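Local coordinates for protein fructosyl amine: oxygen oxidoreductase (Aspergillus fumigatus, PDB 3DJE) that oxidatively deglycates fructosyl amino acids (Amadori products) with a bound FAD cofactor, as a fructosamine oxidase of the sarcosine oxidase-like family, at residues A[94-99]-A[254-259]; A[119-124]-A[149-154]; A[230-235]-A[283-288]; A[404-409]-A[416-421]. All blocks are in the same frame, centred on the assembly; numbering follows the deposited sequence.

Contact 1 of 4, residues A[94-99]-A[254-259]; sequences TGLLMS and IPVIFN
Leu96 lays its CD1 methyl against Val256, 3.6 Å from CG1, where strands 96-99 and 256-259 run side by side as a parallel pair. The register is in step, with Leu96, Val256, Met98 and Phe258 on one face and Leu97, Ile257, Ser99 and Asn259 on the other. Leu97 N gives an almost straight bond to Val256 O (2.8 Å, 176°), whereas the amides of Phe258 and Ser99 make only weak, bent bonds to Leu97 O and Phe258 O. Ser99 adds its hydroxyl: chi1 of 60° sets OG between the backbone N and the carbonyl carbon, and OG donates to Phe258 O at 2.9 Å.

The Leu96 face is the tight one. Selenomethionine Met98, bent at chi2 and chi3, lies alongside Phe258 in a Met-aromatic contact, SE lying 4.2 Å from the ring centroid and approaching obliquely. Beyond it the Phe258 ring stacks on Phe264 and touches the bound substrate analogue, so this face helps line the substrate pocket. Packing is looser on the Leu97 face, where CD2 meets Ile257 CG2 only at 4.1 Å. The Thr94 end is partly exposed; there Gly95 O takes two bonds, from Val256 N at 3.1 Å and from Thr94 OG1 at 2.9 Å.

Strand 147-151 pairs with the far edge of 96-99 and strand 263-265 with that of 256-259, while strand 53-55, through Val54, and helix 103-113, against Met98, pack on the Phe258 face.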
# COMPACT_ATOMS: atom_id res chain seq x y z
N THR A 94 -5.37 17.53 4.97
CA THR A 94 -6.79 17.76 5.29
C THR A 94 -7.11 17.46 6.73
O THR A 94 -8.22 17.75 7.20
CB THR A 94 -7.71 16.79 4.49
OG1 THR A 94 -7.29 15.43 4.73
CG2 THR A 94 -7.66 17.10 3.00
N GLY A 95 -6.17 16.83 7.43
CA GLY A 95 -6.47 16.21 8.70
C GLY A 95 -7.09 14.82 8.54
O GLY A 95 -7.46 14.38 7.43
N LEU A 96 -7.21 14.14 9.67
CA LEU A 96 -7.56 12.72 9.69
C LEU A 96 -8.24 12.36 11.00
O LEU A 96 -7.72 12.66 12.07
CB LEU A 96 -6.28 11.89 9.56
CG LEU A 96 -6.33 10.38 9.88
CD1 LEU A 96 -7.22 9.65 8.88
CD2 LEU A 96 -4.93 9.80 9.88
N LEU A 97 -9.39 11.70 10.89
CA LEU A 97 -10.07 11.13 12.04
C LEU A 97 -9.68 9.67 12.11
O LEU A 97 -9.84 8.95 11.12
CB LEU A 97 -11.60 11.25 11.89
CG LEU A 97 -12.36 10.42 12.93
CD1 LEU A 97 -12.29 11.13 14.29
CD2 LEU A 97 -13.78 10.13 12.52
N MSE A 98 -9.18 9.23 13.27
CA MSE A 98 -8.91 7.81 13.54
C MSE A 98 -9.81 7.36 14.69
O MSE A 98 -9.77 7.96 15.76
CB MSE A 98 -7.45 7.61 13.92
CG MSE A 98 -6.48 7.83 12.76
SE MSE A 98 -6.72 6.43 11.46
CE MSE A 98 -6.08 4.91 12.52
N SER A 99 -10.61 6.32 14.46
CA SER A 99 -11.65 5.94 15.44
C SER A 99 -11.83 4.43 15.49
O SER A 99 -11.30 3.71 14.64
CB SER A 99 -12.97 6.62 15.09
OG SER A 99 -13.41 6.23 13.81
N ILE A 254 -12.93 17.92 3.04
CA ILE A 254 -13.24 17.22 4.29
C ILE A 254 -12.03 16.38 4.71
O ILE A 254 -11.24 15.94 3.86
CB ILE A 254 -14.51 16.32 4.19
CG1 ILE A 254 -14.37 15.25 3.11
CG2 ILE A 254 -15.78 17.18 4.01
CD1 ILE A 254 -15.44 14.16 3.16
N PRO A 255 -11.87 16.16 6.03
CA PRO A 255 -10.76 15.32 6.46
C PRO A 255 -10.98 13.86 6.07
O PRO A 255 -12.11 13.48 5.76
CB PRO A 255 -10.77 15.47 7.98
CG PRO A 255 -12.17 15.84 8.32
CD PRO A 255 -12.65 16.68 7.16
N VAL A 256 -9.92 13.07 6.08
CA VAL A 256 -10.06 11.62 5.91
C VAL A 256 -10.81 11.10 7.14
O VAL A 256 -10.44 11.43 8.27
CB VAL A 256 -8.70 10.94 5.82
CG1 VAL A 256 -8.86 9.43 5.68
CG2 VAL A 256 -7.91 11.53 4.64
N ILE A 257 -11.85 10.31 6.90
CA ILE A 257 -12.66 9.72 7.97
C ILE A 257 -12.34 8.23 8.03
O ILE A 257 -12.56 7.52 7.06
CB ILE A 257 -14.17 9.93 7.70
CG1 ILE A 257 -14.49 11.43 7.59
CG2 ILE A 257 -15.03 9.22 8.76
CD1 ILE A 257 -14.21 12.24 8.84
N PHE A 258 -11.81 7.76 9.16
CA PHE A 258 -11.25 6.41 9.24
C PHE A 258 -11.68 5.75 10.55
O PHE A 258 -11.45 6.31 11.62
CB PHE A 258 -9.73 6.53 9.15
CG PHE A 258 -8.99 5.28 8.70
CD1 PHE A 258 -8.14 5.34 7.60
CD2 PHE A 258 -9.08 4.08 9.40
CE1 PHE A 258 -7.41 4.22 7.17
CE2 PHE A 258 -8.36 2.93 8.97
CZ PHE A 258 -7.52 3.01 7.85
N ASN A 259 -12.34 4.61 10.46
CA ASN A 259 -12.63 3.79 11.64
C ASN A 259 -12.03 2.42 11.38
O ASN A 259 -12.37 1.77 10.38
CB ASN A 259 -14.14 3.70 11.91
CG ASN A 259 -14.47 2.88 13.16
OD1 ASN A 259 -14.12 1.71 13.25
ND2 ASN A 259 -15.19 3.50 14.10

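Contact 2 of 4, residues A[119-124]-A[149-154]; sequences PNLVEL and YFARSG
Leu124 drops its CD1 methyl onto Phe150 CB, 3.5 Å away, the two side chains crossing obliquely. They belong to a short antiparallel beta ladder in which strand 122-124 pairs with strand 147-151, adding a strand on the side of 147-151 away from 96-100. Val122 and Phe150 form the hydrogen-bonded pair: Val122 N donates to Phe150 O at 3.0 Å, and Phe150 N returns a bond to Val122 O at 2.8 Å, both close to straight. The directions of the short segments 122-124 and 149-151 are 143° apart, well short of exactly antiparallel.

Glu123 and Tyr149, the adjoining non-hydrogen-bonded pair, lie side by side and point the same way. With CG anti to the backbone N (chi1 -176°), the glutamate chain runs along the ring, its CG 3.9 Å from Tyr149 CE1, and the carboxylate stands nearly perpendicular to the ring plane. Leu121 reaches back instead, setting CD2 against the Ala151 methyl at 3.7 Å; its side chain also touches Val113 of helix 103-113, which Tyr149 meets as well.

Toward solvent, the ladder gives way to water. Asn120 O accepts a hydrogen bond from each of two waters: one accepts from Arg152 NE, and the other, weakly bound to Asn120 O, from Arg152 N. The extended arginine chain crosses Val122, whose CG2 lies 3.6 Å from Arg152 NE, while the water bound to NE sits in the guanidinium plane, at its edge.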
# COMPACT_ATOMS: atom_id res chain seq x y z
N PRO A 119 -0.87 16.31 22.35
CA PRO A 119 -1.88 17.24 22.88
C PRO A 119 -2.77 17.90 21.83
O PRO A 119 -3.83 18.41 22.19
CB PRO A 119 -1.03 18.30 23.59
CG PRO A 119 0.22 17.57 23.98
CD PRO A 119 0.49 16.66 22.81
N ASN A 120 -2.37 17.90 20.56
CA ASN A 120 -3.17 18.57 19.53
C ASN A 120 -4.41 17.79 19.12
O ASN A 120 -5.35 18.36 18.54
CB ASN A 120 -2.33 18.93 18.30
CG ASN A 120 -1.25 19.94 18.61
OD1 ASN A 120 -1.32 20.67 19.60
ND2 ASN A 120 -0.22 19.99 17.75
N LEU A 121 -4.41 16.48 19.39
CA LEU A 121 -5.53 15.61 19.00
C LEU A 121 -6.80 15.97 19.76
O LEU A 121 -6.75 16.22 20.98
CB LEU A 121 -5.19 14.14 19.22
CG LEU A 121 -4.08 13.54 18.35
CD1 LEU A 121 -3.71 12.16 18.85
CD2 LEU A 121 -4.51 13.49 16.89
N VAL A 122 -7.91 15.99 19.04
CA VAL A 122 -9.21 16.25 19.65
C VAL A 122 -9.89 14.90 19.86
O VAL A 122 -9.97 14.11 18.93
CB VAL A 122 -10.10 17.18 18.77
CG1 VAL A 122 -11.40 17.50 19.48
CG2 VAL A 122 -9.34 18.46 18.41
N GLU A 123 -10.33 14.64 21.08
CA GLU A 123 -11.03 13.39 21.37
C GLU A 123 -12.52 13.53 21.04
O GLU A 123 -13.16 14.49 21.49
CB GLU A 123 -10.85 13.00 22.84
CG GLU A 123 -11.46 11.67 23.22
CD GLU A 123 -11.26 11.36 24.69
OE1 GLU A 123 -10.09 11.27 25.13
OE2 GLU A 123 -12.28 11.24 25.41
N LEU A 124 -13.05 12.60 20.25
CA LEU A 124 -14.46 12.63 19.86
C LEU A 124 -15.18 11.42 20.42
O LEU A 124 -14.74 10.28 20.22
CB LEU A 124 -14.63 12.64 18.33
CG LEU A 124 -14.23 13.87 17.52
CD1 LEU A 124 -12.75 14.01 17.40
CD2 LEU A 124 -14.83 13.78 16.12
N TYR A 149 -10.01 10.02 17.65
CA TYR A 149 -9.12 11.16 17.78
C TYR A 149 -8.97 11.86 16.45
O TYR A 149 -8.67 11.23 15.43
CB TYR A 149 -7.74 10.71 18.27
CG TYR A 149 -7.81 10.06 19.62
CD1 TYR A 149 -7.93 10.83 20.78
CD2 TYR A 149 -7.78 8.67 19.74
CE1 TYR A 149 -8.01 10.23 22.03
CE2 TYR A 149 -7.86 8.06 20.99
CZ TYR A 149 -7.97 8.84 22.13
OH TYR A 149 -8.04 8.22 23.36
N PHE A 150 -9.17 13.18 16.45
CA PHE A 150 -9.05 13.98 15.24
C PHE A 150 -7.75 14.76 15.20
O PHE A 150 -7.46 15.52 16.12
CB PHE A 150 -10.25 14.93 15.10
CG PHE A 150 -10.23 15.76 13.84
CD1 PHE A 150 -10.19 15.16 12.58
CD2 PHE A 150 -10.27 17.16 13.91
CE1 PHE A 150 -10.17 15.93 11.41
CE2 PHE A 150 -10.26 17.95 12.73
CZ PHE A 150 -10.21 17.33 11.48
N ALA A 151 -6.97 14.54 14.15
CA ALA A 151 -5.77 15.32 13.89
C ALA A 151 -6.20 16.39 12.89
O ALA A 151 -6.57 16.09 11.75
CB ALA A 151 -4.64 14.45 13.32
N ARG A 152 -6.16 17.64 13.34
CA ARG A 152 -6.61 18.77 12.51
C ARG A 152 -5.73 19.00 11.29
O ARG A 152 -6.20 19.45 10.23
CB ARG A 152 -6.66 20.05 13.34
CG ARG A 152 -7.55 19.97 14.59
CD ARG A 152 -7.52 21.31 15.29
NE ARG A 152 -8.30 21.41 16.53
CZ ARG A 152 -9.51 21.96 16.61
NH1 ARG A 152 -10.12 22.40 15.52
NH2 ARG A 152 -10.12 22.05 17.79
N SER A 153 -4.44 18.73 11.46
CA SER A 153 -3.44 18.88 10.40
C SER A 153 -2.29 17.93 10.70
O SER A 153 -2.33 17.22 11.71
CB SER A 153 -2.94 20.32 10.35
OG SER A 153 -2.27 20.65 11.54
N GLY A 154 -1.27 17.91 9.84
CA GLY A 154 -0.13 17.00 10.03
C GLY A 154 -0.43 15.57 9.59
O GLY A 154 0.34 14.64 9.86
O HOH W 1 -6.58 20.87 18.85
O HOH W 2 -4.64 18.05 15.83

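Contact 3 of 4, residues A[230-235]-A[283-288]; sequences QLRPTA and GYTNMV
Ala235 and Tyr284 exchange two backbone bonds: Ala235 N donates to Tyr284 O at 2.7 Å, and Tyr284 N to Ala235 O at 2.9 Å. Each donor lies in the plane of the carbonyl it meets, though the second bond is the straighter (171° against 148°). Both oxygens also receive CA-H contacts, from Thr234 to Tyr284 O and from Gly283 to Ala235 O. Ala235 O further lies at the edge of the Tyr284 ring, near CD2.

Ala235-Tyr284 is the one antiparallel bridge of these segments, on the pair of strands 232-242 and 274-289 of the large mixed sheet, close to the FAD and the bound substrate analogue. Toward Arg232 and Met287 the chains diverge, and the contact passes to side chains. Gly283 lies against Thr234 CG2, its CA 3.7 Å from that methyl.

Thr234 OG1 is both donor and acceptor. It gives to Arg232 O at 2.8 Å, from above the carbonyl plane, and takes from Arg232 NE at 2.9 Å. The bend at chi3 (68°) turns the guanidinium back toward this hydroxyl. Its NH1 then serves Trp405 O and Asp407 O, and NH2 forms a salt bridge with Asp339, giving the buried cation partners on every nitrogen.

Thr285 crosses the arginine chain at about a right angle, CG2 3.8 Å from Arg232 CD, and its OG1 is hydrogen-bonded to Asp420 OD1. Tyr284 OH is bonded to Glu308 and Arg312, while Ser297 OG is hydrogen-bonded to Pro233 O and to Asn286 N.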
# COMPACT_ATOMS: atom_id res chain seq x y z
N GLN A 230 7.97 -15.83 4.54
CA GLN A 230 7.99 -14.44 5.04
C GLN A 230 6.88 -13.55 4.49
O GLN A 230 6.54 -12.54 5.12
CB GLN A 230 9.34 -13.78 4.79
CG GLN A 230 10.46 -14.25 5.70
CD GLN A 230 11.78 -13.66 5.28
OE1 GLN A 230 12.16 -12.59 5.76
NE2 GLN A 230 12.47 -14.33 4.36
N LEU A 231 6.32 -13.89 3.33
CA LEU A 231 5.29 -13.02 2.72
C LEU A 231 3.93 -13.69 2.61
O LEU A 231 3.84 -14.82 2.15
CB LEU A 231 5.74 -12.53 1.34
CG LEU A 231 7.05 -11.73 1.21
CD1 LEU A 231 7.34 -11.44 -0.27
CD2 LEU A 231 6.97 -10.44 2.01
N ARG A 232 2.87 -12.99 3.01
CA ARG A 232 1.50 -13.45 2.78
C ARG A 232 0.80 -12.46 1.85
O ARG A 232 0.33 -11.40 2.32
CB ARG A 232 0.71 -13.57 4.09
CG ARG A 232 -0.71 -14.14 3.87
CD ARG A 232 -1.57 -14.03 5.15
NE ARG A 232 -1.89 -12.64 5.48
CZ ARG A 232 -2.48 -12.25 6.60
NH1 ARG A 232 -2.79 -13.16 7.54
NH2 ARG A 232 -2.73 -10.96 6.83
N PRO A 233 0.72 -12.78 0.55
CA PRO A 233 -0.09 -11.94 -0.34
C PRO A 233 -1.53 -11.86 0.16
O PRO A 233 -2.16 -12.90 0.41
CB PRO A 233 0.01 -12.66 -1.69
CG PRO A 233 1.31 -13.37 -1.63
CD PRO A 233 1.38 -13.86 -0.19
N THR A 234 -2.03 -10.63 0.31
CA THR A 234 -3.35 -10.39 0.91
C THR A 234 -4.00 -9.20 0.20
O THR A 234 -3.30 -8.27 -0.24
CB THR A 234 -3.24 -10.15 2.43
OG1 THR A 234 -2.36 -11.12 3.00
CG2 THR A 234 -4.61 -10.27 3.10
N ALA A 235 -5.32 -9.23 0.10
CA ALA A 235 -6.02 -8.23 -0.68
C ALA A 235 -7.10 -7.49 0.11
O ALA A 235 -7.75 -8.08 0.99
CB ALA A 235 -6.63 -8.86 -1.91
N GLY A 283 -8.43 -8.78 5.60
CA GLY A 283 -7.90 -9.10 4.27
C GLY A 283 -8.40 -10.41 3.70
O GLY A 283 -8.89 -11.28 4.43
N TYR A 284 -8.29 -10.53 2.37
CA TYR A 284 -8.53 -11.79 1.64
C TYR A 284 -7.21 -12.39 1.17
O TYR A 284 -6.39 -11.69 0.56
CB TYR A 284 -9.37 -11.55 0.39
CG TYR A 284 -10.80 -11.16 0.62
CD1 TYR A 284 -11.79 -12.14 0.71
CD2 TYR A 284 -11.18 -9.82 0.72
CE1 TYR A 284 -13.11 -11.80 0.92
CE2 TYR A 284 -12.51 -9.46 0.92
CZ TYR A 284 -13.47 -10.46 1.03
OH TYR A 284 -14.78 -10.11 1.22
N THR A 285 -7.01 -13.67 1.44
CA THR A 285 -5.95 -14.42 0.78
C THR A 285 -6.53 -15.16 -0.42
O THR A 285 -7.74 -15.18 -0.63
CB THR A 285 -5.30 -15.44 1.73
OG1 THR A 285 -6.33 -16.30 2.25
CG2 THR A 285 -4.58 -14.73 2.89
N ASN A 286 -5.66 -15.77 -1.23
CA ASN A 286 -6.12 -16.65 -2.29
C ASN A 286 -5.26 -17.91 -2.27
O ASN A 286 -4.40 -18.10 -3.14
CB ASN A 286 -6.07 -15.96 -3.65
CG ASN A 286 -6.75 -16.77 -4.76
OD1 ASN A 286 -7.85 -17.30 -4.56
ND2 ASN A 286 -6.12 -16.84 -5.92
N MSE A 287 -5.51 -18.73 -1.26
CA MSE A 287 -4.72 -19.93 -0.96
C MSE A 287 -4.99 -21.04 -1.96
O MSE A 287 -6.10 -21.55 -2.07
CB MSE A 287 -5.02 -20.43 0.46
CG MSE A 287 -4.64 -19.47 1.58
SE MSE A 287 -2.72 -19.07 1.60
CE MSE A 287 -2.62 -17.94 3.17
N VAL A 288 -3.95 -21.41 -2.70
CA VAL A 288 -4.02 -22.55 -3.61
C VAL A 288 -3.11 -23.64 -3.07
O VAL A 288 -2.08 -23.36 -2.44
CB VAL A 288 -3.64 -22.18 -5.08
CG1 VAL A 288 -4.53 -21.05 -5.60
CG2 VAL A 288 -2.16 -21.82 -5.21

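Contact 4 of 4, residues A[404-409]-A[416-421]; sequences NWRDTL and NRVMDF
A type I beta turn, Asn404 to Asp407, packs against the chain entering the short strand 419-420, which lines up parallel to strand 274-289 at the edge of the large sheet. Arg406, inside the turn, reaches across. Its chain bends at chi2 (-67°), carrying NH1 between two carbonyls: Met419 O at 3.1 Å, met from above the carbonyl plane, and Val418 O at 3.0 Å through a weak, bent bond. NH2 makes a long salt bridge to Asp420 OD1 (3.3 Å), which sits at the guanidinium edge while the carboxylate plane is turned 71° away.

Val418 packs against the turn, its CG2 only 3.3 Å from Asp407 O and CG1 3.6 Å from Arg406 NH1. One water links Arg406 O to Val418 N. One Asx turn (Asn404 OD1, Arg406 N) lies within the beta turn and a second (Asp407 OD1, Leu409 N) follows it.

Arg406 NH1 also bonds Thr285 OG1. Met287 N donates to Asp420 OD1, and His422 ND1 is hydrogen-bonded to OD2. With the guanidinium and the Met287 amide beside it, the buried Asp420 carboxylate is probably kept ionised.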
# COMPACT_ATOMS: atom_id res chain seq x y z
N ASN A 404 1.27 -18.66 11.16
CA ASN A 404 -0.18 -18.68 11.12
C ASN A 404 -0.68 -17.75 10.02
O ASN A 404 -0.70 -16.53 10.20
CB ASN A 404 -0.74 -18.25 12.47
CG ASN A 404 -2.26 -18.15 12.48
OD1 ASN A 404 -2.94 -18.62 11.56
ND2 ASN A 404 -2.80 -17.53 13.52
N TRP A 405 -1.08 -18.35 8.90
CA TRP A 405 -1.57 -17.60 7.74
C TRP A 405 -2.88 -16.87 8.02
O TRP A 405 -3.24 -15.95 7.29
CB TRP A 405 -1.75 -18.50 6.51
CG TRP A 405 -0.50 -19.16 6.01
CD1 TRP A 405 -0.23 -20.50 5.97
CD2 TRP A 405 0.67 -18.51 5.47
NE1 TRP A 405 1.01 -20.73 5.44
CE2 TRP A 405 1.59 -19.52 5.13
CE3 TRP A 405 1.02 -17.17 5.24
CZ2 TRP A 405 2.85 -19.25 4.56
CZ3 TRP A 405 2.27 -16.89 4.68
CH2 TRP A 405 3.17 -17.93 4.35
N ARG A 406 -3.60 -17.30 9.05
CA ARG A 406 -4.89 -16.71 9.39
C ARG A 406 -4.78 -15.63 10.49
O ARG A 406 -5.80 -15.13 10.97
CB ARG A 406 -5.91 -17.81 9.77
CG ARG A 406 -6.27 -18.79 8.62
CD ARG A 406 -7.05 -18.10 7.49
NE ARG A 406 -6.91 -18.78 6.20
CZ ARG A 406 -7.08 -18.18 5.02
NH1 ARG A 406 -7.40 -16.90 4.95
NH2 ARG A 406 -6.94 -18.88 3.89
N ASP A 407 -3.55 -15.27 10.85
CA ASP A 407 -3.27 -14.18 11.81
C ASP A 407 -3.86 -12.87 11.28
O ASP A 407 -3.53 -12.43 10.16
CB ASP A 407 -1.76 -14.03 12.03
CG ASP A 407 -1.39 -13.15 13.24
OD1 ASP A 407 -2.21 -12.33 13.72
OD2 ASP A 407 -0.24 -13.28 13.71
N THR A 408 -4.71 -12.24 12.08
CA THR A 408 -5.34 -10.98 11.66
C THR A 408 -4.38 -9.79 11.69
O THR A 408 -4.70 -8.71 11.17
CB THR A 408 -6.60 -10.67 12.51
OG1 THR A 408 -6.25 -10.71 13.90
CG2 THR A 408 -7.71 -11.67 12.22
N LEU A 409 -3.22 -9.98 12.32
CA LEU A 409 -2.12 -8.98 12.33
C LEU A 409 -2.55 -7.57 12.73
O LEU A 409 -2.15 -6.58 12.09
CB LEU A 409 -1.41 -8.95 10.97
CG LEU A 409 -0.66 -10.24 10.61
CD1 LEU A 409 -0.19 -10.21 9.16
CD2 LEU A 409 0.49 -10.48 11.54
N ASN A 416 -13.86 -10.27 11.21
CA ASN A 416 -12.70 -10.32 12.09
C ASN A 416 -11.90 -11.61 11.91
O ASN A 416 -11.42 -12.21 12.88
CB ASN A 416 -13.11 -10.10 13.55
CG ASN A 416 -13.43 -8.64 13.84
OD1 ASN A 416 -14.59 -8.28 14.04
ND2 ASN A 416 -12.41 -7.80 13.85
N ARG A 417 -11.80 -12.03 10.65
CA ARG A 417 -11.05 -13.19 10.21
C ARG A 417 -10.32 -12.78 8.94
O ARG A 417 -10.83 -11.95 8.18
CB ARG A 417 -11.98 -14.34 9.81
CG ARG A 417 -12.95 -14.82 10.84
CD ARG A 417 -13.68 -16.03 10.29
NE ARG A 417 -14.40 -16.76 11.33
CZ ARG A 417 -13.85 -17.66 12.15
NH1 ARG A 417 -12.56 -17.94 12.07
NH2 ARG A 417 -14.60 -18.27 13.06
N VAL A 418 -9.16 -13.38 8.70
CA VAL A 418 -8.56 -13.32 7.37
C VAL A 418 -9.37 -14.24 6.44
O VAL A 418 -9.42 -15.47 6.65
CB VAL A 418 -7.06 -13.72 7.39
CG1 VAL A 418 -6.44 -13.61 5.99
CG2 VAL A 418 -6.28 -12.85 8.38
N MSE A 419 -10.00 -13.64 5.44
CA MSE A 419 -10.89 -14.36 4.53
C MSE A 419 -10.13 -14.95 3.34
O MSE A 419 -8.91 -14.78 3.23
CB MSE A 419 -12.01 -13.43 4.06
CG MSE A 419 -12.82 -12.88 5.21
SE MSE A 419 -13.90 -11.39 4.68
CE MSE A 419 -12.48 -10.08 4.49
N ASP A 420 -10.84 -15.66 2.47
CA ASP A 420 -10.23 -16.21 1.27
C ASP A 420 -11.17 -16.13 0.07
O ASP A 420 -12.37 -16.37 0.19
CB ASP A 420 -9.75 -17.66 1.50
CG ASP A 420 -8.77 -18.13 0.44
OD1 ASP A 420 -7.55 -18.17 0.72
OD2 ASP A 420 -9.22 -18.46 -0.68
N PHE A 421 -10.62 -15.76 -1.08
CA PHE A 421 -11.42 -15.57 -2.28
C PHE A 421 -12.10 -16.85 -2.77
O PHE A 421 -13.11 -16.78 -3.48
CB PHE A 421 -10.58 -14.95 -3.40
CG PHE A 421 -10.35 -13.47 -3.23
CD1 PHE A 421 -11.42 -12.57 -3.24
CD2 PHE A 421 -9.05 -12.96 -3.10
CE1 PHE A 421 -11.21 -11.19 -3.09
CE2 PHE A 421 -8.83 -11.57 -2.94
CZ PHE A 421 -9.91 -10.69 -2.94
O HOH W 3 -8.45 -15.23 10.82

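From the N terminus, strand 96-100 opens contact 1, which closes only when strand 256-259 returns beside it. Nested in that long loop is contact 2, whose own short loop ends at strand 147-151; this strand also pairs with 96-100, so contacts 1 and 2 are joined through the backbone. Contact 3 opens at 230-235 before contact 1 has closed and ends at 283-288, so the two cross along the chain, although their centres lie about 28 Å apart. Contact 4 follows in series, a tight local loop near the C terminus. Its strand 419-420 aligns with 274-289, tying it to contact 3. All four reach the same large mixed sheet.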